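Local coordinates for takeout-like protein 1 (Epiphyas postvittana, PDB 3E8T) that probably carries hydrophobic ligands in insects, and in this crystal holds a ubiquinone-8 molecule in an elongated pocket, at residues D90-G95 with Q113-L118; M39-L44 with K62-K67; I123-S128 with K144-T149. One frame throughout, in Å; residues are numbered along the deposited sequence. Where two conformers were deposited one is given.

Contact 1 (D90-G95 with Q113-L118); sequences DATVKG and QMKLKL. With UQ8 (Ubiquinone-8), chain B.
Gly95 and Met114 grip each other unevenly. Met114 N makes a firm 2.8 Å bond to Gly95 O, but the return bond from Gly95 N to Met114 O is weak at 3.3 Å, and water 1 slips in beside it, 2.9 Å from Met114 O. Any side chain at Gly95 would jam against the carbonyl O of Lys94. Beyond this point the pairing is regular: Val93 with Leu116 and Ala91 with Leu118 each exchange two backbone bonds. These are neighbouring strands, 82-100 and 113-133, of the long curved antiparallel sheet of the takeout and juvenile-hormone-binding family, flanked here by strands 54-77 and 155-160. On the pocket face, Met114 first runs out straight, then turns at its thioether (chi3 84°), which lays CE alongside Val93 CG1 at 3.7 Å. In one of its two conformers, Leu116 CD2 reaches the isoprenoid tail of ubiquinone at C34, 3.8 Å away, and Leu118 CD2 presses on its methyl C35 at 3.5 Å. The other face carries Lys94 and Lys115, extended side by side with Lys94 CE 3.9 Å from Lys115 CD; their NZ atoms end 5.1 Å apart, like charges that probably repel mildly. Asp90 OD1 is hydrogen-bonded to Asn120 N.

Contact 2 (M39-L44 with K62-K67); sequences MDVLDL and KLKGLK
Asp40 reaches across to the backbone of 65-67 and takes up two of its N-H groups. Its CG stands anti to the backbone N (chi1 -170°), and from there OD2 accepts Lys67 N at 2.8 Å through the anti lone pair. Gly65 N straddles the carboxylate with two weak bonds, 3.3 Å to Asp40 OD1 and 3.1 Å to Asp40 OD2. The N-H between them, that of Leu66, points wide of OD2 and goes instead to water 2, at 3.0 Å from Leu66 N. The same water donates to Met39 O at 2.8 Å and to Leu63 O at 2.9 Å, knitting three backbone groups together. Leu63 O thus has two donors, since Leu42 N also bonds to it at 2.9 Å; Leu63 N answers to Leu42 O. That reciprocal pair belongs to the hairpin of strands 42-51 and 54-77, entered through a cis peptide between Asp40 and Val41. Leu42 and Leu63 point to one face, where Leu63 lines the ubiquinone pocket and Leu42 packs on helix 182-211. On the other face the bent chain of Lys62 runs beside Asp43, and its NZ makes a salt bridge of 2.6 Å to the syn lone pair of Asp43 OD1, in one of two conformers deposited for that aspartate. Asp43 O takes a hydrogen bond from Lys200 NZ.

Contact 3 (I123-S128 with K144-T149); sequences IHLVVS and KKYTVT
Ile123-Ser128 and Lys144-Thr149 are the two arms of a long antiparallel beta hairpin, strands 113-133 and 139-153, in the curved sheet of the takeout fold. Backbone bonds come first. His124 and Thr149 bond each other both ways, as do Val126 and Thr147; the donor His124 N lies tilted 30° from the carbonyl plane of Thr149.

At the far end Ser128 faces two residues at once, much as in a beta bulge: its N donates to Lys145 O at 2.9 Å, while its O receives Lys144 N at 2.8 Å. The N-H of Lys145 goes to the side chain, 3.2 Å from Ser128 OG, a long, bent bond (135° at the hydrogen). That hydroxyl stands between its own backbone N and carbonyl carbon, a rotation (chi1 56°) that puts OG within reach of the N-H. With an alanine here the hydroxyl is gone, and Lys145 N is likely to lose its acceptor on the facing strand. At this same end Lys144 NZ forms a salt bridge with Glu132.

Apolar contacts gather on the inner face. Leu125 CD1 meets Val148 CG2 at 3.5 Å in one of the two conformers of that valine, and Leu125 also touches the bound ubiquinone. Val127 CG2 lies 4.1 Å from Tyr146 CB; the Tyr146 ring heads away to helix 182-211, where its OH bonds to Glu195 and its ring meets that of Phe202.

Mostly polar side chains, with Val126 among them, occupy the opposite face. Thr149 OG1 sits against His124 CB at 3.4 Å, the two side chains lying alongside each other, and His124 ND1 bonds to Asp86. On this face water 3 bridges the strands, donating to His124 O at 3.0 Å and hydrogen-bonded to Thr147 OG1 at 2.8 Å.

Overall arrangement
All three contacts belong to one curved antiparallel sheet and follow one another along the ubiquinone. Contacts 1 and 2 are direct neighbours, centres about 10 Å apart, because strands 54-77 and 82-100 pair: Lys94 O lies 2.9 Å from Lys62 N, and Thr92 O 2.9 Å from Lys64 N, both probable hydrogen bonds. Contact 3 lies on the other side of the chain's centre from contact 1, with centres about 23 Å apart, yet strand 113-133 runs through both. From contact 2 it is about 19 Å between centres. Leu116 and Leu118 meet the tail far from the quinone, Leu125 nearer to it, with Leu63 and Leu66 also lining the pocket.

Contact 1 (D90-G95 with Q113-L118)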
loop_
_atom_site.group_PDB
_atom_site.type_symbol
_atom_site.label_atom_id
_atom_site.label_comp_id
_atom_site.label_asym_id
_atom_site.label_seq_id
_atom_site.Cartn_x
_atom_site.Cartn_y
_atom_site.Cartn_z
ATOM N N ASP A 90 7.968 -7.477 1.257
ATOM C CA ASP A 90 8.270 -7.089 2.614
ATOM C C ASP A 90 8.196 -5.597 2.712
ATOM O O ASP A 90 8.619 -4.907 1.797
ATOM C CB ASP A 90 9.668 -7.560 3.052
ATOM C CG ASP A 90 9.842 -9.074 3.026
ATOM O OD1 ASP A 90 8.847 -9.812 3.004
ATOM O OD2 ASP A 90 11.036 -9.496 3.039
ATOM N N ALA A 91 7.647 -5.075 3.806
ATOM C CA ALA A 91 7.510 -3.635 3.932
ATOM C C ALA A 91 7.727 -3.208 5.349
ATOM O O ALA A 91 7.659 -4.013 6.276
ATOM C CB ALA A 91 6.122 -3.253 3.528
ATOM N N THR A 92 7.989 -1.926 5.501
ATOM C CA THR A 92 8.078 -1.336 6.821
ATOM C C THR A 92 7.205 -0.088 6.841
ATOM O O THR A 92 7.166 0.662 5.877
ATOM C CB THR A 92 9.552 -1.003 7.268
ATOM O OG1 THR A 92 10.329 -2.196 7.464
ATOM C CG2 THR A 92 9.574 -0.332 8.596
ATOM N N VAL A 93 6.513 0.115 7.949
ATOM C CA VAL A 93 5.740 1.343 8.213
ATOM C C VAL A 93 6.331 2.008 9.449
ATOM O O VAL A 93 6.491 1.356 10.473
ATOM C CB VAL A 93 4.261 1.049 8.420
ATOM C CG1 VAL A 93 3.512 2.359 8.556
ATOM C CG2 VAL A 93 3.686 0.214 7.288
ATOM N N LYS A 94 6.704 3.265 9.299
ATOM C CA LYS A 94 7.302 4.030 10.367
ATOM C C LYS A 94 6.568 5.321 10.587
ATOM O O LYS A 94 5.857 5.793 9.713
ATOM C CB LYS A 94 8.787 4.329 10.066
ATOM C CG LYS A 94 9.688 3.098 9.964
ATOM C CD LYS A 94 11.162 3.513 9.647
ATOM C CE LYS A 94 12.101 2.352 9.720
ATOM N NZ LYS A 94 13.442 2.585 9.063
ATOM N N GLY A 95 6.753 5.918 11.746
ATOM C CA GLY A 95 6.229 7.242 11.984
ATOM C C GLY A 95 6.048 7.529 13.452
ATOM O O GLY A 95 6.421 6.724 14.299
ATOM N N GLN A 113 7.734 6.623 18.610
ATOM C CA GLN A 113 8.019 6.232 17.258
ATOM C C GLN A 113 7.668 4.781 17.041
ATOM O O GLN A 113 7.799 3.941 17.929
ATOM C CB GLN A 113 9.497 6.452 16.930
ATOM C CG GLN A 113 9.907 7.905 16.966
ATOM C CD GLN A 113 9.162 8.803 16.032
ATOM O OE1 GLN A 113 9.105 8.546 14.829
ATOM N NE2 GLN A 113 8.599 9.882 16.569
ATOM N N MET A 114 7.223 4.476 15.821
ATOM C CA MET A 114 6.865 3.127 15.413
ATOM C C MET A 114 7.771 2.625 14.299
ATOM O O MET A 114 8.107 3.398 13.396
ATOM C CB MET A 114 5.412 3.138 14.864
ATOM C CG MET A 114 4.960 1.769 14.366
ATOM S SD MET A 114 3.216 1.798 13.924
ATOM C CE MET A 114 3.318 2.441 12.251
ATOM N N LYS A 115 8.077 1.334 14.347
ATOM C CA LYS A 115 8.636 0.617 13.209
ATOM C C LYS A 115 7.894 -0.718 13.139
ATOM O O LYS A 115 8.045 -1.564 14.011
ATOM C CB LYS A 115 10.123 0.350 13.377
ATOM C CG LYS A 115 10.751 -0.424 12.221
ATOM C CD LYS A 115 12.259 -0.586 12.352
ATOM C CE LYS A 115 12.756 -1.604 11.326
ATOM N NZ LYS A 115 14.221 -1.858 11.449
ATOM N N LEU A 116 7.049 -0.861 12.126
ATOM C CA LEU A 116 6.278 -2.043 11.919
ATOM C C LEU A 116 6.911 -2.769 10.720
ATOM O O LEU A 116 6.950 -2.192 9.626
ATOM C CB LEU A 116 4.810 -1.624 11.647
ATOM C CG LEU A 116 3.838 -2.690 11.150
ATOM C CD1 LEU A 116 3.766 -3.775 12.250
ATOM C CD2 LEU A 116 2.494 -2.087 10.874
ATOM N N LYS A 117 7.333 -3.997 10.916
ATOM C CA LYS A 117 7.933 -4.770 9.836
ATOM C C LYS A 117 6.951 -5.841 9.409
ATOM O O LYS A 117 6.408 -6.537 10.251
ATOM C CB LYS A 117 9.216 -5.449 10.302
ATOM C CG LYS A 117 10.288 -4.518 10.834
ATOM C CD LYS A 117 11.501 -5.271 11.344
ATOM C CE LYS A 117 12.226 -6.029 10.242
ATOM N NZ LYS A 117 13.540 -6.696 10.693
ATOM N N LEU A 118 6.681 -5.915 8.121
ATOM C CA LEU A 118 5.730 -6.841 7.557
ATOM C C LEU A 118 6.477 -7.771 6.600
ATOM O O LEU A 118 7.170 -7.314 5.705
ATOM C CB LEU A 118 4.671 -6.092 6.758
ATOM C CG LEU A 118 3.919 -5.023 7.505
ATOM C CD1 LEU A 118 3.036 -4.186 6.562
ATOM C CD2 LEU A 118 3.122 -5.598 8.643
HETATM C C45 UQ8 B . -0.051 0.797 18.097
HETATM C C44 UQ8 B . -0.847 -0.510 18.065
HETATM C C46 UQ8 B . -0.786 -1.150 19.427
HETATM C C43 UQ8 B . -0.360 -1.480 17.004
HETATM C C42 UQ8 B . -0.125 -0.771 15.661
HETATM C C41 UQ8 B . -1.467 -0.373 15.060
HETATM C C39 UQ8 B . -1.490 -0.691 13.580
HETATM C C40 UQ8 B . -1.780 0.387 12.537
HETATM C C38 UQ8 B . -1.319 -1.984 13.165
HETATM C C37 UQ8 B . -1.314 -2.393 11.840
HETATM C C36 UQ8 B . -0.782 -3.826 11.857
HETATM C C34 UQ8 B . -0.533 -4.387 10.469
HETATM C C35 UQ8 B . 0.135 -5.602 10.433
HETATM C C33 UQ8 B . -0.888 -3.673 9.327
HETATM C C32 UQ8 B . -0.766 -4.054 7.995
HETATM C C31 UQ8 B . -0.664 -2.765 7.136
HETATM C C29 UQ8 B . -0.691 -3.031 5.638
HETATM C C30 UQ8 B . -1.717 -4.045 5.038
HETATM C C28 UQ8 B . 0.204 -2.371 4.803
HETATM C C27 UQ8 B . 0.282 -2.530 3.425
HETATM C C26 UQ8 B . 0.761 -1.245 2.732
HETATM C C24 UQ8 B . 1.072 -1.508 1.255
HETATM C C25 UQ8 B . 2.277 -2.375 0.851
HETATM C C23 UQ8 B . 0.257 -0.967 0.284
HETATM C C22 UQ8 B . 0.392 -1.093 -1.101
HETATM C C21 UQ8 B . -0.806 -0.483 -1.826
HETATM C C19 UQ8 B . -0.940 -0.866 -3.301
HETATM C C20 UQ8 B . -2.246 -0.369 -3.919
HETATM C C18 UQ8 B . 0.291 -0.496 -4.140
HETATM C C17 UQ8 B . 0.071 -0.807 -5.627
HETATM C C16 UQ8 B . 1.386 -0.912 -6.418
HETATM C C14 UQ8 B . 1.071 -0.840 -7.909
HETATM C C15 UQ8 B . -0.182 -1.559 -8.442
HETATM C C13 UQ8 B . 1.873 -0.113 -8.785
HETATM C C12 UQ8 B . 1.603 -0.009 -10.147
HETATM C C11 UQ8 B . 2.860 0.217 -11.012
HETATM C C9 UQ8 B . 2.646 -0.273 -12.456
HETATM C C10 UQ8 B . 1.158 -0.442 -12.805
HETATM C C8 UQ8 B . 3.332 0.700 -13.411
HETATM C C7 UQ8 B . 2.340 1.523 -14.240
HETATM C C6 UQ8 B . 1.822 0.778 -15.493
HETATM C C1 UQ8 B . 0.457 0.827 -15.804
HETATM C C1M UQ8 B . -0.388 1.547 -14.960
HETATM C C2 UQ8 B . -0.068 0.171 -16.924
HETATM O O2 UQ8 B . -1.270 0.219 -17.199
HETATM C C3 UQ8 B . 0.773 -0.544 -17.762
HETATM O O3 UQ8 B . 0.260 -1.182 -18.853
HETATM C C3M UQ8 B . 0.178 -0.279 -19.954
HETATM C C4 UQ8 B . 2.131 -0.619 -17.478
HETATM O O4 UQ8 B . 2.944 -1.329 -18.317
HETATM C C4M UQ8 B . 2.447 -2.664 -18.493
HETATM C C5 UQ8 B . 2.651 0.036 -16.352
HETATM O O5 UQ8 B . 3.863 -0.039 -16.132
HETATM O O HOH W 1 9.483 5.948 13.341
#

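Contact 2 (M39-L44 with K62-K67)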
loop_
_atom_site.group_PDB
_atom_site.type_symbol
_atom_site.label_atom_id
_atom_site.label_comp_id
_atom_site.label_asym_id
_atom_site.label_seq_id
_atom_site.Cartn_x
_atom_site.Cartn_y
_atom_site.Cartn_z
ATOM N N MET A 39 7.029 7.008 -4.227
ATOM C CA MET A 39 6.224 5.975 -3.556
ATOM C C MET A 39 7.047 4.946 -2.834
ATOM O O MET A 39 6.497 4.012 -2.266
ATOM C CB MET A 39 5.248 5.331 -4.539
ATOM C CG MET A 39 4.120 6.290 -4.912
ATOM S SD MET A 39 3.233 5.894 -6.393
ATOM C CE MET A 39 4.320 6.622 -7.648
ATOM N N ASP A 40 8.371 5.098 -2.829
ATOM C CA ASP A 40 9.255 4.308 -1.957
ATOM C C ASP A 40 10.484 5.186 -1.724
ATOM O O ASP A 40 11.337 5.307 -2.602
ATOM C CB ASP A 40 9.617 2.917 -2.521
ATOM C CG ASP A 40 10.329 2.034 -1.469
ATOM O OD1 ASP A 40 10.675 2.551 -0.369
ATOM O OD2 ASP A 40 10.573 0.821 -1.716
ATOM N N VAL A 41 10.549 5.887 -0.606
ATOM C CA VAL A 41 9.678 5.801 0.563
ATOM C C VAL A 41 8.461 6.652 0.316
ATOM O O VAL A 41 8.566 7.795 -0.132
ATOM C CB VAL A 41 10.444 6.275 1.796
ATOM C CG1 VAL A 41 9.564 6.266 2.999
ATOM C CG2 VAL A 41 11.632 5.361 2.088
ATOM N N LEU A 42 7.289 6.103 0.548
ATOM C CA LEU A 42 6.028 6.825 0.432
ATOM C C LEU A 42 5.700 7.561 1.703
ATOM O O LEU A 42 5.677 6.960 2.763
ATOM C CB LEU A 42 4.892 5.847 0.139
ATOM C CG LEU A 42 3.476 6.387 0.017
ATOM C CD1 LEU A 42 3.311 7.358 -1.155
ATOM C CD2 LEU A 42 2.441 5.280 -0.065
ATOM N N ASP A 43 5.471 8.874 1.580
ATOM C CA ASP A 43 4.995 9.659 2.697
ATOM C C ASP A 43 3.485 9.488 2.814
ATOM O O ASP A 43 2.753 9.662 1.864
ATOM C CB ASP A 43 5.404 11.135 2.496
ATOM C CG ASP A 43 6.837 11.410 2.924
ATOM O OD1 ASP A 43 7.098 11.332 4.129
ATOM O OD2 ASP A 43 7.722 11.704 2.068
ATOM N N LEU A 44 3.039 9.090 3.985
ATOM C CA LEU A 44 1.620 8.944 4.262
ATOM C C LEU A 44 1.090 10.224 4.874
ATOM O O LEU A 44 1.727 10.795 5.762
ATOM C CB LEU A 44 1.390 7.784 5.253
ATOM C CG LEU A 44 1.986 6.459 4.789
ATOM C CD1 LEU A 44 1.877 5.389 5.871
ATOM C CD2 LEU A 44 1.329 5.977 3.472
ATOM N N LYS A 62 5.608 6.751 7.005
ATOM C CA LYS A 62 6.426 6.356 5.899
ATOM C C LYS A 62 6.240 4.884 5.605
ATOM O O LYS A 62 6.306 4.071 6.511
ATOM C CB LYS A 62 7.878 6.506 6.276
ATOM C CG LYS A 62 8.330 7.855 6.766
ATOM C CD LYS A 62 8.357 8.869 5.747
ATOM C CE LYS A 62 9.056 10.159 6.308
ATOM N NZ LYS A 62 9.439 11.050 5.199
ATOM N N LEU A 63 6.080 4.562 4.342
ATOM C CA LEU A 63 5.993 3.169 3.879
ATOM C C LEU A 63 7.187 2.875 2.983
ATOM O O LEU A 63 7.343 3.520 1.939
ATOM C CB LEU A 63 4.686 2.913 3.107
ATOM C CG LEU A 63 4.629 1.535 2.404
ATOM C CD1 LEU A 63 4.445 0.462 3.423
ATOM C CD2 LEU A 63 3.500 1.512 1.353
ATOM N N LYS A 64 8.021 1.919 3.408
ATOM C CA LYS A 64 9.170 1.500 2.640
ATOM C C LYS A 64 8.945 0.103 2.143
ATOM O O LYS A 64 8.411 -0.739 2.859
ATOM C CB LYS A 64 10.451 1.578 3.461
ATOM C CG LYS A 64 11.779 1.330 2.630
ATOM C CD LYS A 64 13.122 1.668 3.403
ATOM C CE LYS A 64 14.368 1.023 2.747
ATOM N NZ LYS A 64 15.710 1.205 3.433
ATOM N N GLY A 65 9.365 -0.163 0.916
ATOM C CA GLY A 65 9.437 -1.499 0.373
ATOM C C GLY A 65 8.760 -1.725 -0.956
ATOM O O GLY A 65 8.980 -2.779 -1.588
ATOM N N LEU A 66 7.956 -0.767 -1.450
ATOM C CA LEU A 66 7.255 -0.990 -2.726
ATOM C C LEU A 66 8.221 -1.223 -3.898
ATOM O O LEU A 66 7.878 -1.926 -4.821
ATOM C CB LEU A 66 6.278 0.139 -3.045
ATOM C CG LEU A 66 5.193 -0.100 -4.092
ATOM C CD1 LEU A 66 4.335 -1.324 -3.756
ATOM C CD2 LEU A 66 4.299 1.149 -4.179
ATOM N N LYS A 67 9.417 -0.640 -3.858
ATOM C CA LYS A 67 10.409 -0.808 -4.942
ATOM C C LYS A 67 10.716 -2.275 -5.161
ATOM O O LYS A 67 11.097 -2.681 -6.265
ATOM C CB LYS A 67 11.721 -0.077 -4.595
ATOM C CG LYS A 67 12.788 -0.131 -5.666
ATOM C CD LYS A 67 13.903 0.888 -5.421
ATOM C CE LYS A 67 14.823 0.550 -4.255
ATOM N NZ LYS A 67 15.960 1.551 -4.146
HETATM O O HOH W 2 7.204 1.961 -0.468
#

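Contact 3 (I123-S128 with K144-T149)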
loop_
_atom_site.group_PDB
_atom_site.type_symbol
_atom_site.label_atom_id
_atom_site.label_comp_id
_atom_site.label_asym_id
_atom_site.label_seq_id
_atom_site.Cartn_x
_atom_site.Cartn_y
_atom_site.Cartn_z
ATOM N N ILE A 123 -0.986 -8.624 -1.581
ATOM C CA ILE A 123 -1.955 -7.617 -1.889
ATOM C C ILE A 123 -2.716 -8.011 -3.155
ATOM O O ILE A 123 -2.130 -8.446 -4.120
ATOM C CB ILE A 123 -1.322 -6.230 -2.123
ATOM C CG1 ILE A 123 -0.477 -5.824 -0.929
ATOM C CG2 ILE A 123 -2.349 -5.177 -2.437
ATOM C CD1 ILE A 123 -1.198 -5.579 0.288
ATOM N N HIS A 124 -4.028 -7.891 -3.122
ATOM C CA HIS A 124 -4.918 -8.100 -4.276
ATOM C C HIS A 124 -5.618 -6.779 -4.582
ATOM O O HIS A 124 -6.423 -6.287 -3.792
ATOM C CB HIS A 124 -5.939 -9.218 -3.995
ATOM C CG HIS A 124 -6.876 -9.515 -5.123
ATOM N ND1 HIS A 124 -6.492 -10.231 -6.232
ATOM C CD2 HIS A 124 -8.188 -9.201 -5.313
ATOM C CE1 HIS A 124 -7.519 -10.338 -7.060
ATOM N NE2 HIS A 124 -8.565 -9.745 -6.520
ATOM N N LEU A 125 -5.269 -6.195 -5.717
ATOM C CA LEU A 125 -5.796 -4.912 -6.160
ATOM C C LEU A 125 -6.691 -5.131 -7.375
ATOM O O LEU A 125 -6.296 -5.796 -8.323
ATOM C CB LEU A 125 -4.624 -3.998 -6.557
ATOM C CG LEU A 125 -4.917 -2.713 -7.295
ATOM C CD1 LEU A 125 -5.608 -1.717 -6.347
ATOM C CD2 LEU A 125 -3.630 -2.138 -7.871
ATOM N N VAL A 126 -7.882 -4.556 -7.372
ATOM C CA VAL A 126 -8.768 -4.550 -8.518
ATOM C C VAL A 126 -9.059 -3.099 -8.860
ATOM O O VAL A 126 -9.403 -2.319 -7.961
ATOM C CB VAL A 126 -10.070 -5.309 -8.245
ATOM C CG1 VAL A 126 -10.915 -5.349 -9.546
ATOM C CG2 VAL A 126 -9.768 -6.698 -7.675
ATOM N N VAL A 127 -8.896 -2.744 -10.130
ATOM C CA VAL A 127 -9.146 -1.381 -10.580
ATOM C C VAL A 127 -10.123 -1.426 -11.734
ATOM O O VAL A 127 -9.973 -2.249 -12.645
ATOM C CB VAL A 127 -7.854 -0.739 -11.078
ATOM C CG1 VAL A 127 -8.091 0.618 -11.764
ATOM C CG2 VAL A 127 -6.810 -0.652 -9.946
ATOM N N SER A 128 -11.123 -0.548 -11.712
ATOM C CA SER A 128 -11.983 -0.333 -12.859
ATOM C C SER A 128 -11.510 0.857 -13.656
ATOM O O SER A 128 -10.997 1.825 -13.091
ATOM C CB SER A 128 -13.395 -0.150 -12.409
ATOM O OG SER A 128 -13.464 0.882 -11.495
ATOM N N LYS A 144 -10.852 4.531 -12.500
ATOM C CA LYS A 144 -12.070 5.037 -11.900
ATOM C C LYS A 144 -12.130 4.687 -10.412
ATOM O O LYS A 144 -12.201 5.607 -9.546
ATOM C CB LYS A 144 -13.288 4.487 -12.632
ATOM C CG LYS A 144 -13.367 4.922 -14.086
ATOM C CD LYS A 144 -13.449 6.427 -14.282
ATOM C CE LYS A 144 -13.564 6.786 -15.758
ATOM N NZ LYS A 144 -13.758 8.288 -15.950
ATOM N N LYS A 145 -12.169 3.426 -10.074
ATOM C CA LYS A 145 -12.302 2.997 -8.679
ATOM C C LYS A 145 -11.345 1.849 -8.454
ATOM O O LYS A 145 -10.852 1.236 -9.415
ATOM C CB LYS A 145 -13.752 2.520 -8.387
ATOM C CG LYS A 145 -14.751 3.594 -8.521
ATOM C CD LYS A 145 -16.197 3.230 -8.172
ATOM C CE LYS A 145 -16.395 2.752 -6.757
ATOM N NZ LYS A 145 -17.875 2.479 -6.535
ATOM N N TYR A 146 -11.085 1.547 -7.200
ATOM C CA TYR A 146 -10.304 0.404 -6.852
ATOM C C TYR A 146 -10.786 -0.220 -5.575
ATOM O O TYR A 146 -11.472 0.419 -4.725
ATOM C CB TYR A 146 -8.806 0.775 -6.719
ATOM C CG TYR A 146 -8.531 1.638 -5.524
ATOM C CD1 TYR A 146 -8.129 1.095 -4.314
ATOM C CD2 TYR A 146 -8.729 3.023 -5.598
ATOM C CE1 TYR A 146 -7.925 1.897 -3.211
ATOM C CE2 TYR A 146 -8.507 3.830 -4.495
ATOM C CZ TYR A 146 -8.104 3.253 -3.320
ATOM O OH TYR A 146 -7.894 4.091 -2.239
ATOM N N THR A 147 -10.388 -1.476 -5.397
ATOM C CA THR A 147 -10.458 -2.173 -4.114
ATOM C C THR A 147 -9.137 -2.850 -3.827
ATOM O O THR A 147 -8.453 -3.250 -4.760
ATOM C CB THR A 147 -11.532 -3.251 -4.087
ATOM O OG1 THR A 147 -11.237 -4.255 -5.029
ATOM C CG2 THR A 147 -12.915 -2.685 -4.393
ATOM N N VAL A 148 -8.766 -2.928 -2.558
ATOM C CA VAL A 148 -7.567 -3.618 -2.174
ATOM C C VAL A 148 -7.880 -4.499 -0.982
ATOM O O VAL A 148 -8.594 -4.077 -0.054
ATOM C CB VAL A 148 -6.444 -2.647 -1.840
ATOM C CG1 VAL A 148 -5.145 -3.382 -1.687
ATOM C CG2 VAL A 148 -6.313 -1.570 -2.882
ATOM N N THR A 149 -7.312 -5.683 -1.000
ATOM C CA THR A 149 -7.289 -6.575 0.136
ATOM C C THR A 149 -5.837 -7.015 0.389
ATOM O O THR A 149 -5.003 -6.932 -0.484
ATOM C CB THR A 149 -8.169 -7.793 -0.045
ATOM O OG1 THR A 149 -7.689 -8.535 -1.152
ATOM C CG2 THR A 149 -9.645 -7.398 -0.261
HETATM O O HOH W 3 -9.407 -6.161 -3.963
#